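Local coordinates for protein haloacid dehalogenase-like hydrolase (Bacteroides thetaiotaomicron, PDB 2RBK) that probably acts as a magnesium-dependent phosphatase of the haloacid dehalogenase superfamily, and holds a vanadate-type ligand beside the metal in its active site, at residues M207-G212 with K253-F258; G225-Q230 with D234-A239. One frame throughout, in Å; residues are numbered along the deposited sequence. Where two conformers were deposited one is given.

Contact 1 of 2, residues M207-G212 with K253-F258; sequences MSFGDG and KAMKHF. With MG (magnesium ion), chain B.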
ATOM      1  N   MET A 207     -15.504  -4.093   0.567  1.00  7.79           N
ATOM      2  CA  MET A 207     -15.334  -3.286  -0.628  1.00  7.91           C
ATOM      3  C   MET A 207     -13.931  -2.700  -0.594  1.00  7.52           C
ATOM      4  O   MET A 207     -13.513  -2.160   0.442  1.00  8.95           O
ATOM      5  CB  MET A 207     -16.371  -2.168  -0.665  1.00  8.33           C
ATOM      6  CG  MET A 207     -16.336  -1.298  -1.931  1.00  9.51           C
ATOM      7  SD  MET A 207     -17.636  -0.056  -1.973  1.00 11.26           S
ATOM      8  CE  MET A 207     -19.052  -1.101  -2.321  1.00 12.32           C
ATOM      9  N   SER A 208     -13.227  -2.754  -1.711  1.00  7.88           N
ATOM     10  CA  SER A 208     -11.870  -2.207  -1.801  1.00  7.61           C
ATOM     11  C   SER A 208     -11.811  -1.162  -2.919  1.00  7.95           C
ATOM     12  O   SER A 208     -12.613  -1.179  -3.865  1.00  8.48           O
ATOM     13  CB  SER A 208     -10.860  -3.320  -2.038  1.00  8.43           C
ATOM     14  OG  SER A 208     -11.121  -3.953  -3.269  1.00  9.10           O
ATOM     15  N   PHE A 209     -10.837  -0.252  -2.795  1.00  7.68           N
ATOM     16  CA  PHE A 209     -10.629   0.873  -3.670  1.00  7.72           C
ATOM     17  C   PHE A 209      -9.153   0.986  -3.989  1.00  7.82           C
ATOM     18  O   PHE A 209      -8.348   1.049  -3.053  1.00  8.13           O
ATOM     19  CB  PHE A 209     -11.095   2.178  -3.030  1.00  8.09           C
ATOM     20  CG  PHE A 209     -12.543   2.223  -2.593  1.00  8.19           C
ATOM     21  CD1 PHE A 209     -12.956   1.592  -1.430  1.00  8.67           C
ATOM     22  CD2 PHE A 209     -13.487   2.923  -3.318  1.00  8.89           C
ATOM     23  CE1 PHE A 209     -14.254   1.664  -1.003  1.00  9.70           C
ATOM     24  CE2 PHE A 209     -14.809   2.978  -2.899  1.00 10.36           C
ATOM     25  CZ  PHE A 209     -15.204   2.360  -1.731  1.00 10.20           C
ATOM     26  N   GLY A 210      -8.802   1.082  -5.274  1.00  8.14           N
ATOM     27  CA  GLY A 210      -7.387   1.198  -5.622  1.00  8.76           C
ATOM     28  C   GLY A 210      -7.177   1.721  -7.001  1.00  8.29           C
ATOM     29  O   GLY A 210      -8.088   1.830  -7.831  1.00  9.44           O
ATOM     30  N   ASP A 211      -5.903   2.065  -7.259  1.00  8.96           N
ATOM     31  CA  ASP A 211      -5.482   2.622  -8.517  1.00  9.23           C
ATOM     32  C   ASP A 211      -4.294   1.897  -9.125  1.00  9.79           C
ATOM     33  O   ASP A 211      -3.932   2.314 -10.235  1.00 12.15           O
ATOM     34  CB  ASP A 211      -5.058   4.116  -8.414  1.00 10.13           C
ATOM     35  CG  ASP A 211      -3.731   4.266  -7.712  1.00 10.09           C
ATOM     36  OD1 ASP A 211      -3.575   3.595  -6.664  1.00  9.94           O
ATOM     37  OD2 ASP A 211      -2.845   5.004  -8.226  1.00 11.22           O
ATOM     38  N   GLY A 212      -3.689   0.931  -8.469  1.00  9.92           N
ATOM     39  CA  GLY A 212      -2.357   0.442  -8.877  1.00 10.47           C
ATOM     40  C   GLY A 212      -2.273  -1.054  -8.950  1.00 10.31           C
ATOM     41  O   GLY A 212      -3.148  -1.783  -8.469  1.00 10.19           O
ATOM     42  N   LYS A 253     -18.320   9.448  -5.535  1.00  8.89           N
ATOM     43  CA  LYS A 253     -19.239   8.939  -6.546  1.00  9.44           C
ATOM     44  C   LYS A 253     -19.416   7.447  -6.426  1.00  8.89           C
ATOM     45  O   LYS A 253     -20.561   6.939  -6.571  1.00 10.09           O
ATOM     46  CB  LYS A 253     -18.765   9.311  -7.951  1.00 10.58           C
ATOM     47  CG  LYS A 253     -18.986  10.777  -8.280  1.00 10.54           C
ATOM     48  CD  LYS A 253     -18.249  11.110  -9.579  1.00 11.64           C
ATOM     49  CE  LYS A 253     -18.561  12.535 -10.070  1.00 12.47           C
ATOM     50  NZ  LYS A 253     -17.660  12.886 -11.202  1.00 13.61           N
ATOM     51  N   ALA A 254     -18.345   6.707  -6.193  1.00  8.78           N
ATOM     52  CA  ALA A 254     -18.472   5.259  -6.054  1.00  8.86           C
ATOM     53  C   ALA A 254     -19.315   4.883  -4.834  1.00  8.29           C
ATOM     54  O   ALA A 254     -20.161   3.997  -4.882  1.00  9.34           O
ATOM     55  CB  ALA A 254     -17.106   4.602  -6.008  1.00  9.34           C
ATOM     56  N   MET A 255     -19.001   5.548  -3.717  1.00  8.42           N
ATOM     57  CA  MET A 255     -19.745   5.261  -2.474  1.00  8.42           C
ATOM     58  C   MET A 255     -21.228   5.542  -2.623  1.00  8.73           C
ATOM     59  O   MET A 255     -22.081   4.800  -2.115  1.00 10.22           O
ATOM     60  CB  MET A 255     -19.067   5.942  -1.314  1.00  8.82           C
ATOM     61  CG  MET A 255     -17.688   5.364  -1.036  1.00  8.90           C
ATOM     62  SD  MET A 255     -16.702   6.276   0.170  1.00  9.27           S
ATOM     63  CE  MET A 255     -17.704   6.106   1.641  1.00 10.60           C
ATOM     64  N   LYS A 256     -21.540   6.638  -3.291  1.00  8.85           N
ATOM     65  CA  LYS A 256     -22.948   6.971  -3.567  1.00 10.02           C
ATOM     66  C   LYS A 256     -23.585   5.911  -4.487  1.00  9.78           C
ATOM     67  O   LYS A 256     -24.718   5.501  -4.274  1.00 11.43           O
ATOM     68  CB  LYS A 256     -23.088   8.369  -4.153  1.00 11.45           C
ATOM     69  CG  LYS A 256     -22.817   9.458  -3.149  1.00 14.08           C
ATOM     70  CD  LYS A 256     -22.753  10.846  -3.779  1.00 18.95           C
ATOM     71  CE  LYS A 256     -22.619  11.969  -2.737  1.00 24.56           C
ATOM     72  NZ  LYS A 256     -22.734  13.359  -3.394  1.00 32.28           N
ATOM     73  N   HIS A 257     -22.870   5.512  -5.521  1.00  9.87           N
ATOM     74  CA  HIS A 257     -23.392   4.529  -6.462  1.00 10.13           C
ATOM     75  C   HIS A 257     -23.832   3.245  -5.806  1.00  9.88           C
ATOM     76  O   HIS A 257     -24.851   2.649  -6.166  1.00 11.17           O
ATOM     77  CB  HIS A 257     -22.304   4.234  -7.516  1.00 10.84           C
ATOM     78  CG  HIS A 257     -22.628   3.005  -8.330  1.00 10.89           C
ATOM     79  ND1 HIS A 257     -23.642   3.001  -9.275  1.00 13.26           N
ATOM     80  CD2 HIS A 257     -22.151   1.745  -8.260  1.00 14.01           C
ATOM     81  CE1 HIS A 257     -23.709   1.753  -9.786  1.00 13.94           C
ATOM     82  NE2 HIS A 257     -22.840   1.002  -9.175  1.00 15.02           N
ATOM     83  N   PHE A 258     -23.045   2.778  -4.821  1.00  9.78           N
ATOM     84  CA  PHE A 258     -23.369   1.547  -4.127  1.00 10.20           C
ATOM     85  C   PHE A 258     -24.347   1.732  -2.969  1.00 10.71           C
ATOM     86  O   PHE A 258     -24.800   0.771  -2.367  1.00 13.91           O
ATOM     87  CB  PHE A 258     -22.086   0.834  -3.674  1.00 11.14           C
ATOM     88  CG  PHE A 258     -21.309   0.256  -4.809  1.00 10.39           C
ATOM     89  CD1 PHE A 258     -20.085   0.814  -5.236  1.00 11.56           C
ATOM     90  CD2 PHE A 258     -21.790  -0.840  -5.481  1.00 11.31           C
ATOM     91  CE1 PHE A 258     -19.425   0.270  -6.307  1.00 12.78           C
ATOM     92  CE2 PHE A 258     -21.098  -1.404  -6.517  1.00 12.37           C
ATOM     93  CZ  PHE A 258     -19.928  -0.844  -6.940  1.00 13.11           C
TER
HETATM   94 MG    MG B 501      -2.099   3.593  -5.219  1.00  9.90          MG
HETATM   95  O   HOH W   1      -0.729   4.164  -6.679  1.00 11.48           O
HETATM   96  O   HOH W   2      -1.908   1.535  -5.556  1.00 10.58           O
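In the Rossmann-like core of this HAD-type hydrolase, Met207 and Phe209 of strand 206-210 pack against Ala254, Met255 and Phe258 of the last helix, 250-258. The contact is apolar. The Met207 methyl sits over one face of the Phe258 ring, with CE 3.6 Å from Phe258 CG. This is a CH-pi contact, 28° off the ring normal. The sulfur lies farther off and oblique to the ring, in a Met-aromatic contact. Met207 reaches the helix because CG is anti to the backbone N (chi1 -177°); the bend at chi3 then turns the methyl to the ring. Phe209 meets the previous helical turn. Its CZ is 4.0 Å from Met255 CG, which approaches obliquely, while CE2 is 4.2 Å from Ala254 CB, which lies at the ring edge.

The same strand leads to the metal site. Just past its end, Asp211 OD1 binds the magnesium ion at 2.1 Å. Asp8 and Asp10 also bind it, and a metal-bound water donates a hydrogen bond to Asp211 OD2.

Strand 206-210 runs between strands 4-7 and 224-227. Phe209 stacks on Phe7, and Met255 reaches Ala28, Leu29 and Ala32 of helix 23-34. Helix 250-258 thus covers one face of the sheet beside helix 23-34, with Ala254 and Phe258 also touching strand 224-227.

Contact 2 of 2, residues G225-Q230 with D234-A239; sequences GVAMGQ and DVKAAA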
ATOM      1  N   GLY A 225     -14.815  -4.571  -5.817  1.00  9.00           N
ATOM      2  CA  GLY A 225     -13.576  -3.820  -6.038  1.00  9.07           C
ATOM      3  C   GLY A 225     -13.830  -2.602  -6.929  1.00  8.78           C
ATOM      4  O   GLY A 225     -14.490  -2.758  -7.982  1.00  9.56           O
ATOM      5  N   VAL A 226     -13.361  -1.466  -6.512  1.00  8.38           N
ATOM      6  CA  VAL A 226     -13.508  -0.224  -7.221  1.00  8.66           C
ATOM      7  C   VAL A 226     -12.139   0.289  -7.680  1.00  8.71           C
ATOM      8  O   VAL A 226     -11.259   0.521  -6.857  1.00  8.67           O
ATOM      9  CB  VAL A 226     -14.169   0.848  -6.303  1.00  8.84           C
ATOM     10  CG1 VAL A 226     -14.191   2.197  -7.019  1.00 10.13           C
ATOM     11  CG2 VAL A 226     -15.532   0.387  -5.874  1.00 10.36           C
ATOM     12  N   ALA A 227     -12.002   0.506  -8.991  1.00  9.00           N
ATOM     13  CA  ALA A 227     -10.783   1.109  -9.562  1.00  8.88           C
ATOM     14  C   ALA A 227     -10.997   2.563  -9.829  1.00  8.86           C
ATOM     15  O   ALA A 227     -12.036   2.998 -10.313  1.00  9.50           O
ATOM     16  CB  ALA A 227     -10.403   0.435 -10.889  1.00  9.55           C
ATOM     17  N   MET A 228      -9.976   3.364  -9.529  1.00  8.82           N
ATOM     18  CA  MET A 228      -9.999   4.778  -9.825  1.00  9.08           C
ATOM     19  C   MET A 228      -9.971   5.003 -11.326  1.00  9.53           C
ATOM     20  O   MET A 228      -9.394   4.247 -12.089  1.00  9.91           O
ATOM     21  CB  MET A 228      -8.811   5.476  -9.135  1.00  9.97           C
ATOM     22  CG  MET A 228      -8.751   5.319  -7.641  1.00  9.99           C
ATOM     23  SD  MET A 228     -10.299   5.658  -6.773  1.00  9.84           S
ATOM     24  CE  MET A 228     -10.397   7.414  -6.929  1.00 11.56           C
ATOM     25  N   GLY A 229     -10.558   6.124 -11.780  1.00 10.66           N
ATOM     26  CA  GLY A 229     -10.736   6.363 -13.194  1.00 11.28           C
ATOM     27  C   GLY A 229      -9.445   6.433 -13.986  1.00 11.46           C
ATOM     28  O   GLY A 229      -9.450   6.164 -15.187  1.00 12.72           O
ATOM     29  N   GLN A 230      -8.360   6.886 -13.370  1.00 11.71           N
ATOM     30  CA  GLN A 230      -7.057   7.018 -14.051  0.69 13.11           C
ATOM     31  C   GLN A 230      -6.181   5.778 -13.988  1.00 12.66           C
ATOM     32  O   GLN A 230      -5.047   5.808 -14.478  1.00 14.10           O
ATOM     33  CB  GLN A 230      -6.347   8.237 -13.453  0.69 14.37           C
ATOM     34  CG  GLN A 230      -5.848   8.181 -12.043  0.69 13.94           C
ATOM     35  CD  GLN A 230      -6.613   8.143 -10.759  0.69 15.13           C
ATOM     36  OE1 GLN A 230      -7.786   8.537 -10.820  0.69  9.14           O
ATOM     37  NE2 GLN A 230      -5.758   7.790  -9.657  0.69 15.49           N
ATOM     38  N   ASP A 234      -5.251  -2.881 -16.694  1.00 11.74           N
ATOM     39  CA  ASP A 234      -5.248  -4.154 -15.958  1.00 12.15           C
ATOM     40  C   ASP A 234      -5.845  -3.966 -14.563  1.00 11.48           C
ATOM     41  O   ASP A 234      -6.456  -4.879 -14.022  1.00 12.76           O
ATOM     42  CB  ASP A 234      -3.893  -4.808 -15.902  1.00 14.07           C
ATOM     43  CG  ASP A 234      -2.815  -4.066 -15.172  1.00 13.63           C
ATOM     44  OD1 ASP A 234      -2.782  -2.830 -15.122  1.00 17.45           O
ATOM     45  OD2 ASP A 234      -1.939  -4.774 -14.605  1.00 17.26           O
ATOM     46  N   VAL A 235      -5.648  -2.817 -13.955  1.00 10.57           N
ATOM     47  CA  VAL A 235      -6.225  -2.519 -12.635  1.00 10.32           C
ATOM     48  C   VAL A 235      -7.740  -2.393 -12.802  1.00 10.57           C
ATOM     49  O   VAL A 235      -8.525  -2.961 -12.029  1.00 11.22           O
ATOM     50  CB  VAL A 235      -5.611  -1.261 -12.060  1.00 10.71           C
ATOM     51  CG1 VAL A 235      -6.317  -0.894 -10.742  1.00 12.21           C
ATOM     52  CG2 VAL A 235      -4.131  -1.415 -11.862  1.00 12.53           C
ATOM     53  N   LYS A 236      -8.197  -1.657 -13.830  1.00 10.35           N
ATOM     54  CA  LYS A 236      -9.633  -1.521 -14.085  1.00 11.46           C
ATOM     55  C   LYS A 236     -10.265  -2.879 -14.335  1.00 11.56           C
ATOM     56  O   LYS A 236     -11.374  -3.146 -13.881  1.00 13.20           O
ATOM     57  CB  LYS A 236      -9.865  -0.607 -15.264  1.00 11.48           C
ATOM     58  CG  LYS A 236      -9.494   0.841 -14.968  1.00 11.64           C
ATOM     59  CD  LYS A 236      -9.801   1.778 -16.118  1.00 13.71           C
ATOM     60  CE  LYS A 236      -9.561   3.188 -15.837  1.00 16.01           C
ATOM     61  NZ  LYS A 236      -9.902   4.091 -16.994  1.00 22.37           N
ATOM     62  N   ALA A 237      -9.583  -3.774 -15.047  1.00 11.75           N
ATOM     63  CA  ALA A 237     -10.114  -5.053 -15.359  1.00 13.84           C
ATOM     64  C   ALA A 237     -10.258  -5.941 -14.138  1.00 13.47           C
ATOM     65  O   ALA A 237     -11.138  -6.810 -14.138  1.00 16.75           O
ATOM     66  CB  ALA A 237      -9.273  -5.759 -16.421  1.00 18.60           C
ATOM     67  N   ALA A 238      -9.434  -5.756 -13.122  1.00 12.94           N
ATOM     68  CA  ALA A 238      -9.521  -6.491 -11.867  1.00 13.61           C
ATOM     69  C   ALA A 238     -10.680  -6.024 -10.980  1.00 12.75           C
ATOM     70  O   ALA A 238     -11.092  -6.738 -10.044  1.00 14.44           O
ATOM     71  CB  ALA A 238      -8.231  -6.352 -11.076  1.00 14.09           C
ATOM     72  N   ALA A 239     -11.141  -4.827 -11.200  1.00 12.78           N
ATOM     73  CA  ALA A 239     -12.249  -4.260 -10.435  1.00 11.40           C
ATOM     74  C   ALA A 239     -13.594  -4.684 -11.015  1.00 11.46           C
ATOM     75  O   ALA A 239     -13.765  -5.073 -12.140  1.00 14.79           O
ATOM     76  CB  ALA A 239     -12.092  -2.758 -10.387  1.00 12.07           C
TER
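Ala227 meets Ala239 methyl to methyl, CB to CB at 3.6 Å, where strand 224-227 packs on helix 233-238 and the residue after it. Ala227 CB also lies 3.8 Å from Lys236 CA, and Val235 CG1 comes to 4.3 Å from it. One small methyl therefore meets three residues of the other segment. Ala239 CB also rests on the strand backbone, 3.4 Å from Gly225 O.

The polar contact is at the other end. Lys236 NZ donates a hydrogen bond to Gly229 O at 2.8 Å. The ammonium group is tilted 33° from the carbonyl plane, and the C=O...N angle is 143°. Lys236 CG is anti to the carbonyl carbon (chi1 -69°), and the chain beyond is extended, which carries NZ alongside the strand to the turn after it. Shortening Lys236 to an alanine removes the amine and the methylenes, and would probably leave Gly229 O without this donor and open a gap beside the turn.

Farther out, Val235 leans on Leu219 of helix 216-221. At the start of the strand, the Asp240 carboxylate accepts a bond from Gly225 N. Met228 touches Thr12, which follows the metal ligands Asp8 and Asp10 in the chain.

The segments belong to the beta-alpha-beta unit of strands 224-227 and 241-242. Close apolar packing joins its strand to its helix, while a single charged hydrogen bond ties the helix to the turn after the strand.

The centres of contacts 1 and 2 lie 9 Å apart, and both contacts involve strands of the central sheet. Their strands, 206-210 and 224-227, are parallel neighbours. Ser208 O bonds Val226 N, and Gly210 O probably bonds Met228 N. The chain passes through both segments of contact 2 between the two segments of contact 1. Helix 250-258 of contact 1 and helix 233-238 of contact 2 pack on opposite faces of the sheet. Side chains also join the two contacts: Phe209 packs on Val226, and Val235 CG2 meets Gly212. Strand 224-227 is thus packed on both faces, while strand 206-210 meets helix 250-258 on one, just behind the loop that carries the magnesium ligand Asp211.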